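Local coordinates for protein putative secreted endoglycosylceramidase (Rhodococcus hoagii, PDB 6JYZ) that probably hydrolyses the glycosidic bond between galactose-based sugar chains and ceramide, as a secreted endogalactosylceramidase of glycoside hydrolase family 5, at residues A[85-97]-A[193-205]. Residues are numbered along the deposited sequence; the frame is centred on the assembly and turned at random.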
ATOM      1  N   ASN A  85      -3.461  -1.909   6.088  1.00  8.35           N
ATOM      2  CA  ASN A  85      -2.574  -3.062   6.319  1.00  9.00           C
ATOM      3  C   ASN A  85      -3.235  -3.973   7.355  1.00  9.26           C
ATOM      4  O   ASN A  85      -3.238  -3.628   8.553  1.00 10.62           O
ATOM      5  CB  ASN A  85      -1.223  -2.543   6.832  1.00  9.37           C
ATOM      6  CG  ASN A  85      -0.648  -1.349   6.088  1.00 10.18           C
ATOM      7  OD1 ASN A  85      -0.279  -0.362   6.757  1.00 12.30           O
ATOM      8  ND2 ASN A  85      -0.514  -1.410   4.771  1.00 10.16           N
ATOM      9  N   ILE A  86      -3.714  -5.104   6.894  1.00  8.82           N
ATOM     10  CA  ILE A  86      -4.418  -6.056   7.761  1.00  9.31           C
ATOM     11  C   ILE A  86      -3.604  -7.334   7.895  1.00  9.42           C
ATOM     12  O   ILE A  86      -2.629  -7.552   7.162  1.00 10.22           O
ATOM     13  CB  ILE A  86      -5.822  -6.349   7.245  1.00  9.97           C
ATOM     14  CG1 ILE A  86      -5.811  -7.045   5.893  1.00 11.60           C
ATOM     15  CG2 ILE A  86      -6.677  -5.051   7.190  1.00 11.72           C
ATOM     16  CD1 ILE A  86      -7.178  -7.553   5.410  1.00 13.34           C
ATOM     17  N   ALA A  87      -3.958  -8.186   8.866  1.00 10.07           N
ATOM     18  CA  ALA A  87      -3.109  -9.330   9.236  1.00  9.93           C
ATOM     19  C   ALA A  87      -3.846 -10.639   9.120  1.00  9.79           C
ATOM     20  O   ALA A  87      -4.903 -10.849   9.773  1.00  9.66           O
ATOM     21  CB  ALA A  87      -2.635  -9.150  10.670  1.00 11.97           C
ATOM     22  N   TRP A  88      -3.233 -11.564   8.420  1.00  9.36           N
ATOM     23  CA  TRP A  88      -3.721 -12.936   8.410  1.00  8.97           C
ATOM     24  C   TRP A  88      -3.822 -13.472   9.840  1.00  9.23           C
ATOM     25  O   TRP A  88      -4.821 -14.173  10.172  1.00  9.87           O
ATOM     26  CB  TRP A  88      -2.727 -13.776   7.575  1.00  8.80           C
ATOM     27  CG  TRP A  88      -3.057 -15.247   7.462  1.00  9.76           C
ATOM     28  CD1 TRP A  88      -4.245 -15.909   7.744  1.00 10.58           C
ATOM     29  CD2 TRP A  88      -2.134 -16.238   6.985  1.00  9.25           C
ATOM     30  NE1 TRP A  88      -4.092 -17.240   7.462  1.00 10.08           N
ATOM     31  CE2 TRP A  88      -2.826 -17.469   7.010  1.00  9.93           C
ATOM     32  CE3 TRP A  88      -0.782 -16.176   6.548  1.00 10.09           C
ATOM     33  CZ2 TRP A  88      -2.204 -18.656   6.601  1.00 10.49           C
ATOM     34  CZ3 TRP A  88      -0.186 -17.367   6.132  1.00 10.17           C
ATOM     35  CH2 TRP A  88      -0.880 -18.583   6.159  1.00 11.15           C
ATOM     36  N   SER A  89      -2.891 -13.144  10.719  1.00  8.75           N
ATOM     37  CA  SER A  89      -2.921 -13.664  12.072  1.00  9.21           C
ATOM     38  C   SER A  89      -4.175 -13.231  12.805  1.00  9.64           C
ATOM     39  O   SER A  89      -4.591 -13.969  13.713  1.00 11.55           O
ATOM     40  CB  SER A  89      -1.684 -13.264  12.847  1.00 10.14           C
ATOM     41  OG  SER A  89      -1.661 -11.842  12.958  1.00 11.41           O
ATOM     42  N   ALA A  90      -4.737 -12.085  12.499  1.00  9.51           N
ATOM     43  CA  ALA A  90      -5.974 -11.628  13.191  1.00  9.39           C
ATOM     44  C   ALA A  90      -7.177 -12.190  12.476  1.00  9.72           C
ATOM     45  O   ALA A  90      -8.186 -12.479  13.134  1.00 11.38           O
ATOM     46  CB  ALA A  90      -5.979 -10.116  13.185  1.00 11.56           C
ATOM     47  N   LEU A  91      -7.159 -12.442  11.183  1.00  8.96           N
ATOM     48  CA  LEU A  91      -8.293 -13.014  10.503  1.00  9.93           C
ATOM     49  C   LEU A  91      -8.434 -14.478  10.895  1.00  9.70           C
ATOM     50  O   LEU A  91      -9.579 -15.001  11.012  1.00  9.97           O
ATOM     51  CB  LEU A  91      -8.121 -12.954   8.988  1.00  9.98           C
ATOM     52  CG  LEU A  91      -8.257 -11.538   8.424  1.00 10.66           C
ATOM     53  CD1 LEU A  91      -7.575 -11.420   7.037  1.00 12.33           C
ATOM     54  CD2 LEU A  91      -9.743 -11.129   8.327  1.00 12.49           C
ATOM     55  N   GLU A  92      -7.347 -15.236  11.001  1.00  9.03           N
ATOM     56  CA  GLU A  92      -7.360 -16.695  11.162  1.00  9.35           C
ATOM     57  C   GLU A  92      -6.498 -17.044  12.340  1.00  9.90           C
ATOM     58  O   GLU A  92      -5.356 -17.561  12.222  1.00 10.57           O
ATOM     59  CB  GLU A  92      -6.874 -17.372   9.889  1.00  9.89           C
ATOM     60  CG  GLU A  92      -7.178 -18.881   9.944  1.00 10.42           C
ATOM     61  CD  GLU A  92      -6.834 -19.646   8.699  1.00 10.99           C
ATOM     62  OE1 GLU A  92      -6.149 -19.146   7.758  1.00 11.21           O
ATOM     63  OE2 GLU A  92      -7.285 -20.838   8.613  1.00 11.58           O
ATOM     64  N   PRO A  93      -6.935 -16.771  13.601  1.00  9.93           N
ATOM     65  CA  PRO A  93      -6.044 -16.887  14.758  1.00 10.67           C
ATOM     66  C   PRO A  93      -5.786 -18.317  15.175  1.00 11.36           C
ATOM     67  O   PRO A  93      -4.803 -18.578  15.835  1.00 13.04           O
ATOM     68  CB  PRO A  93      -6.802 -16.121  15.873  1.00 11.97           C
ATOM     69  CG  PRO A  93      -8.265 -16.179  15.396  1.00 12.04           C
ATOM     70  CD  PRO A  93      -8.163 -16.011  13.883  1.00 11.06           C
ATOM     71  N   THR A  94      -6.661 -19.215  14.784  1.00 11.69           N
ATOM     72  CA  THR A  94      -6.447 -20.624  14.973  1.00 12.20           C
ATOM     73  C   THR A  94      -6.773 -21.261  13.633  1.00 12.29           C
ATOM     74  O   THR A  94      -7.479 -20.682  12.768  1.00 11.19           O
ATOM     75  CB  THR A  94      -7.341 -21.245  16.098  1.00 13.24           C
ATOM     76  OG1 THR A  94      -8.726 -21.109  15.728  1.00 14.79           O
ATOM     77  CG2 THR A  94      -7.086 -20.567  17.439  1.00 15.37           C
ATOM     78  N   PRO A  95      -6.272 -22.455  13.301  1.00 11.77           N
ATOM     79  CA  PRO A  95      -6.436 -22.993  11.958  1.00 11.83           C
ATOM     80  C   PRO A  95      -7.902 -23.157  11.562  1.00 11.89           C
ATOM     81  O   PRO A  95      -8.675 -23.811  12.281  1.00 13.37           O
ATOM     82  CB  PRO A  95      -5.755 -24.404  11.993  1.00 13.48           C
ATOM     83  CG  PRO A  95      -4.846 -24.278  13.178  1.00 16.76           C
ATOM     84  CD  PRO A  95      -5.442 -23.316  14.180  1.00 12.54           C
ATOM     85  N   GLY A  96      -8.340 -22.561  10.477  1.00 11.20           N
ATOM     86  CA  GLY A  96      -9.705 -22.651   9.988  1.00 11.59           C
ATOM     87  C   GLY A  96     -10.615 -21.571  10.550  1.00 10.50           C
ATOM     88  O   GLY A  96     -11.735 -21.472  10.054  1.00 11.22           O
ATOM     89  N   ALA A  97     -10.198 -20.792  11.544  1.00 11.16           N
ATOM     90  CA  ALA A  97     -11.073 -19.742  12.104  1.00  9.96           C
ATOM     91  C   ALA A  97     -11.229 -18.572  11.145  1.00 10.37           C
ATOM     92  O   ALA A  97     -10.355 -18.369  10.261  1.00 10.64           O
ATOM     93  CB  ALA A  97     -10.523 -19.226  13.401  1.00 11.93           C
ATOM     94  N   VAL A 193      -0.759 -24.710   4.677  1.00 10.52           N
ATOM     95  CA  VAL A 193      -0.845 -23.332   5.176  1.00 10.55           C
ATOM     96  C   VAL A 193      -1.185 -22.355   4.050  1.00  9.74           C
ATOM     97  O   VAL A 193      -1.878 -21.371   4.320  1.00 10.59           O
ATOM     98  CB  VAL A 193       0.403 -22.847   5.915  1.00 11.84           C
ATOM     99  CG1 VAL A 193       0.638 -23.664   7.180  1.00 13.84           C
ATOM    100  CG2 VAL A 193       1.686 -22.855   5.048  1.00 11.78           C
ATOM    101  N   GLN A 194      -0.743 -22.594   2.819  1.00  9.96           N
ATOM    102  CA  GLN A 194      -1.128 -21.695   1.760  1.00  9.43           C
ATOM    103  C   GLN A 194      -2.614 -21.846   1.440  1.00 10.32           C
ATOM    104  O   GLN A 194      -3.295 -20.818   1.200  1.00 10.32           O
ATOM    105  CB  GLN A 194      -0.269 -21.928   0.517  1.00 10.84           C
ATOM    106  CG  GLN A 194      -0.600 -20.976  -0.620  1.00 10.26           C
ATOM    107  CD  GLN A 194       0.180 -21.193  -1.886  1.00  9.63           C
ATOM    108  OE1 GLN A 194       1.451 -21.558  -1.821  1.00 13.30           O
ATOM    109  NE2 GLN A 194      -0.419 -20.887  -2.987  1.00  9.58           N
ATOM    110  N   GLY A 195      -3.160 -23.062   1.450  1.00 10.44           N
ATOM    111  CA  GLY A 195      -4.612 -23.240   1.223  1.00 10.38           C
ATOM    112  C   GLY A 195      -5.397 -22.511   2.313  1.00  9.37           C
ATOM    113  O   GLY A 195      -6.467 -21.960   2.008  1.00 10.17           O
ATOM    114  N   HIS A 196      -4.873 -22.432   3.522  1.00  9.75           N
ATOM    115  CA  HIS A 196      -5.530 -21.631   4.556  1.00  9.80           C
ATOM    116  C   HIS A 196      -5.583 -20.147   4.216  1.00  9.85           C
ATOM    117  O   HIS A 196      -6.602 -19.507   4.405  1.00 10.21           O
ATOM    118  CB  HIS A 196      -4.847 -21.808   5.905  1.00 11.18           C
ATOM    119  CG  HIS A 196      -5.267 -23.044   6.610  1.00 12.24           C
ATOM    120  ND1 HIS A 196      -4.692 -24.279   6.619  1.00 16.32           N
ATOM    121  CD2 HIS A 196      -6.239 -23.078   7.517  1.00 11.28           C
ATOM    122  CE1 HIS A 196      -5.393 -25.091   7.456  1.00 13.33           C
ATOM    123  NE2 HIS A 196      -6.319 -24.350   8.015  1.00 17.61           N
ATOM    124  N   LEU A 197      -4.465 -19.568   3.759  1.00  9.39           N
ATOM    125  CA  LEU A 197      -4.515 -18.158   3.382  1.00  8.88           C
ATOM    126  C   LEU A 197      -5.442 -17.935   2.188  1.00  9.52           C
ATOM    127  O   LEU A 197      -6.181 -16.932   2.139  1.00  9.57           O
ATOM    128  CB  LEU A 197      -3.101 -17.592   3.110  1.00  9.47           C
ATOM    129  CG  LEU A 197      -3.110 -16.106   2.753  1.00  8.94           C
ATOM    130  CD1 LEU A 197      -3.830 -15.274   3.832  1.00 10.92           C
ATOM    131  CD2 LEU A 197      -1.684 -15.593   2.529  1.00 10.12           C
ATOM    132  N   VAL A 198      -5.418 -18.833   1.198  1.00  9.55           N
ATOM    133  CA  VAL A 198      -6.317 -18.692   0.068  1.00  9.61           C
ATOM    134  C   VAL A 198      -7.779 -18.682   0.532  1.00  9.83           C
ATOM    135  O   VAL A 198      -8.561 -17.817   0.093  1.00  9.66           O
ATOM    136  CB  VAL A 198      -6.032 -19.828  -0.947  1.00  9.84           C
ATOM    137  CG1 VAL A 198      -7.102 -19.909  -2.008  1.00 11.05           C
ATOM    138  CG2 VAL A 198      -4.666 -19.628  -1.619  1.00 11.10           C
ATOM    139  N   GLN A 199      -8.154 -19.611   1.419  1.00  9.97           N
ATOM    140  CA  GLN A 199      -9.519 -19.640   1.926  1.00  9.87           C
ATOM    141  C   GLN A 199      -9.810 -18.400   2.739  1.00 10.18           C
ATOM    142  O   GLN A 199     -10.919 -17.846   2.628  1.00 10.33           O
ATOM    143  CB  GLN A 199      -9.697 -20.916   2.732  1.00 10.77           C
ATOM    144  CG  GLN A 199     -11.068 -20.925   3.457  1.00 13.09           C
ATOM    145  CD  GLN A 199     -11.327 -22.230   4.166  1.00 13.56           C
ATOM    146  OE1 GLN A 199     -10.750 -22.539   5.195  1.00 15.62           O
ATOM    147  NE2 GLN A 199     -12.144 -23.009   3.542  1.00 15.75           N
ATOM    148  N   THR A 200      -8.882 -17.918   3.554  1.00  9.24           N
ATOM    149  CA  THR A 200      -9.086 -16.695   4.321  1.00  9.08           C
ATOM    150  C   THR A 200      -9.338 -15.496   3.371  1.00  9.13           C
ATOM    151  O   THR A 200     -10.244 -14.683   3.614  1.00 10.01           O
ATOM    152  CB  THR A 200      -7.896 -16.456   5.270  1.00  9.91           C
ATOM    153  OG1 THR A 200      -7.904 -17.511   6.227  1.00 10.93           O
ATOM    154  CG2 THR A 200      -7.947 -15.086   5.924  1.00 11.86           C
ATOM    155  N   TRP A 201      -8.572 -15.400   2.285  1.00  9.37           N
ATOM    156  CA  TRP A 201      -8.813 -14.334   1.317  1.00  9.45           C
ATOM    157  C   TRP A 201     -10.200 -14.450   0.715  1.00  9.55           C
ATOM    158  O   TRP A 201     -10.891 -13.455   0.550  1.00 10.45           O
ATOM    159  CB  TRP A 201      -7.782 -14.368   0.166  1.00  9.73           C
ATOM    160  CG  TRP A 201      -6.791 -13.245   0.239  1.00  9.38           C
ATOM    161  CD1 TRP A 201      -5.425 -13.331   0.194  1.00  9.92           C
ATOM    162  CD2 TRP A 201      -7.101 -11.832   0.324  1.00  9.34           C
ATOM    163  NE1 TRP A 201      -4.858 -12.077   0.231  1.00  9.36           N
ATOM    164  CE2 TRP A 201      -5.883 -11.122   0.328  1.00  9.43           C
ATOM    165  CE3 TRP A 201      -8.312 -11.104   0.428  1.00  9.27           C
ATOM    166  CZ2 TRP A 201      -5.827  -9.718   0.421  1.00 10.01           C
ATOM    167  CZ3 TRP A 201      -8.232  -9.725   0.539  1.00 10.32           C
ATOM    168  CH2 TRP A 201      -7.003  -9.033   0.567  1.00 10.43           C
ATOM    169  N   ALA A 202     -10.632 -15.654   0.354  1.00  9.83           N
ATOM    170  CA  ALA A 202     -11.977 -15.840  -0.227  1.00  9.92           C
ATOM    171  C   ALA A 202     -13.040 -15.385   0.772  1.00 10.16           C
ATOM    172  O   ALA A 202     -13.983 -14.649   0.395  1.00 10.61           O
ATOM    173  CB  ALA A 202     -12.153 -17.287  -0.617  1.00 11.07           C
ATOM    174  N   ARG A 203     -12.865 -15.767   2.036  1.00  9.55           N
ATOM    175  CA  ARG A 203     -13.850 -15.397   3.071  1.00 10.84           C
ATOM    176  C   ARG A 203     -13.874 -13.885   3.210  1.00 10.80           C
ATOM    177  O   ARG A 203     -14.946 -13.281   3.372  1.00 11.46           O
ATOM    178  CB  ARG A 203     -13.474 -16.071   4.389  1.00 10.01           C
ATOM    179  CG  ARG A 203     -13.767 -17.569   4.333  1.00 10.34           C
ATOM    180  CD  ARG A 203     -13.142 -18.223   5.553  1.00 11.32           C
ATOM    181  NE  ARG A 203     -13.600 -19.619   5.622  1.00 11.49           N
ATOM    182  CZ  ARG A 203     -13.257 -20.411   6.603  1.00 10.25           C
ATOM    183  NH1 ARG A 203     -12.320 -20.119   7.469  1.00 11.04           N
ATOM    184  NH2 ARG A 203     -13.899 -21.591   6.693  1.00 12.35           N
ATOM    185  N   LEU A 204     -12.715 -13.208   3.177  1.00 10.04           N
ATOM    186  CA  LEU A 204     -12.700 -11.752   3.310  1.00 10.10           C
ATOM    187  C   LEU A 204     -13.284 -11.081   2.092  1.00 10.09           C
ATOM    188  O   LEU A 204     -14.036 -10.089   2.257  1.00 11.01           O
ATOM    189  CB  LEU A 204     -11.249 -11.310   3.573  1.00 10.98           C
ATOM    190  CG  LEU A 204     -11.095  -9.805   3.812  1.00 10.73           C
ATOM    191  CD1 LEU A 204     -11.925  -9.348   5.020  1.00 12.64           C
ATOM    192  CD2 LEU A 204      -9.643  -9.438   4.002  1.00 12.09           C
ATOM    193  N   ALA A 205     -12.998 -11.578   0.885  1.00 10.27           N
ATOM    194  CA  ALA A 205     -13.590 -10.935  -0.279  1.00 10.47           C
ATOM    195  C   ALA A 205     -15.101 -11.043  -0.214  1.00 11.75           C
ATOM    196  O   ALA A 205     -15.807 -10.124  -0.672  1.00 12.08           O
ATOM    197  CB  ALA A 205     -13.062 -11.595  -1.555  1.00 12.40           C
TER
HETATM  198  O   HOH W   1      -8.612 -20.800   6.121  1.00 14.61           O
HETATM  199  O   HOH W   2     -12.906 -23.553   8.616  1.00 14.68           O
HETATM  200  O   HOH W   3     -10.322 -18.067   7.549  1.00 12.38           O
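Trp88 swings its indole away from its own backbone N (chi1 179°), and Leu197 of helix 193-206 turns CG likewise toward the ring, its second torsion then laying the methyl CD1 over one face of the indole. This CH-pi contact, 3.7 Å from CD1 to the centroid of the five-membered ring, joins the end of strand 81-86 and the short helix 88-91 to helix 193-206 in the (beta/alpha)8 barrel of a family 5 glycoside hydrolase. Met124 of strand 119-124 touches both side chains, and Phe240 of helix 230-251 packs on Leu197. The far rim of the indole reaches the helix backbone, with Trp88 CH2 3.5 Å from Val193 O. Further along the helix, Ile86 and Leu204 meet tip to tip, their methyls CD1 and CD2 tightly packed at 3.4 Å, while Thr200 turns CG2 to Leu91 CB. The extended Glu92 side chain runs to the indole edge, where Trp88 NE1 donates to Glu92 OE1 over 2.8 Å, nearly straight (177°) and in the ring plane, on the anti side of the carboxylate. Thr200 OG1 lies 2.8 Å from the same Glu92 OE1. A leucine in place of Trp88 would probably leave Glu92 OE1 without its indole donor and open a gap over Leu197 CD1. One water bridges Ala97 O, Thr200 OG1 and Arg203 NH1. The type II turn from Thr94 to Ala97 presents Gly96 O to Arg203 NH1, which donates from 3.0 Å within the guanidinium plane but 54° out of the carbonyl plane.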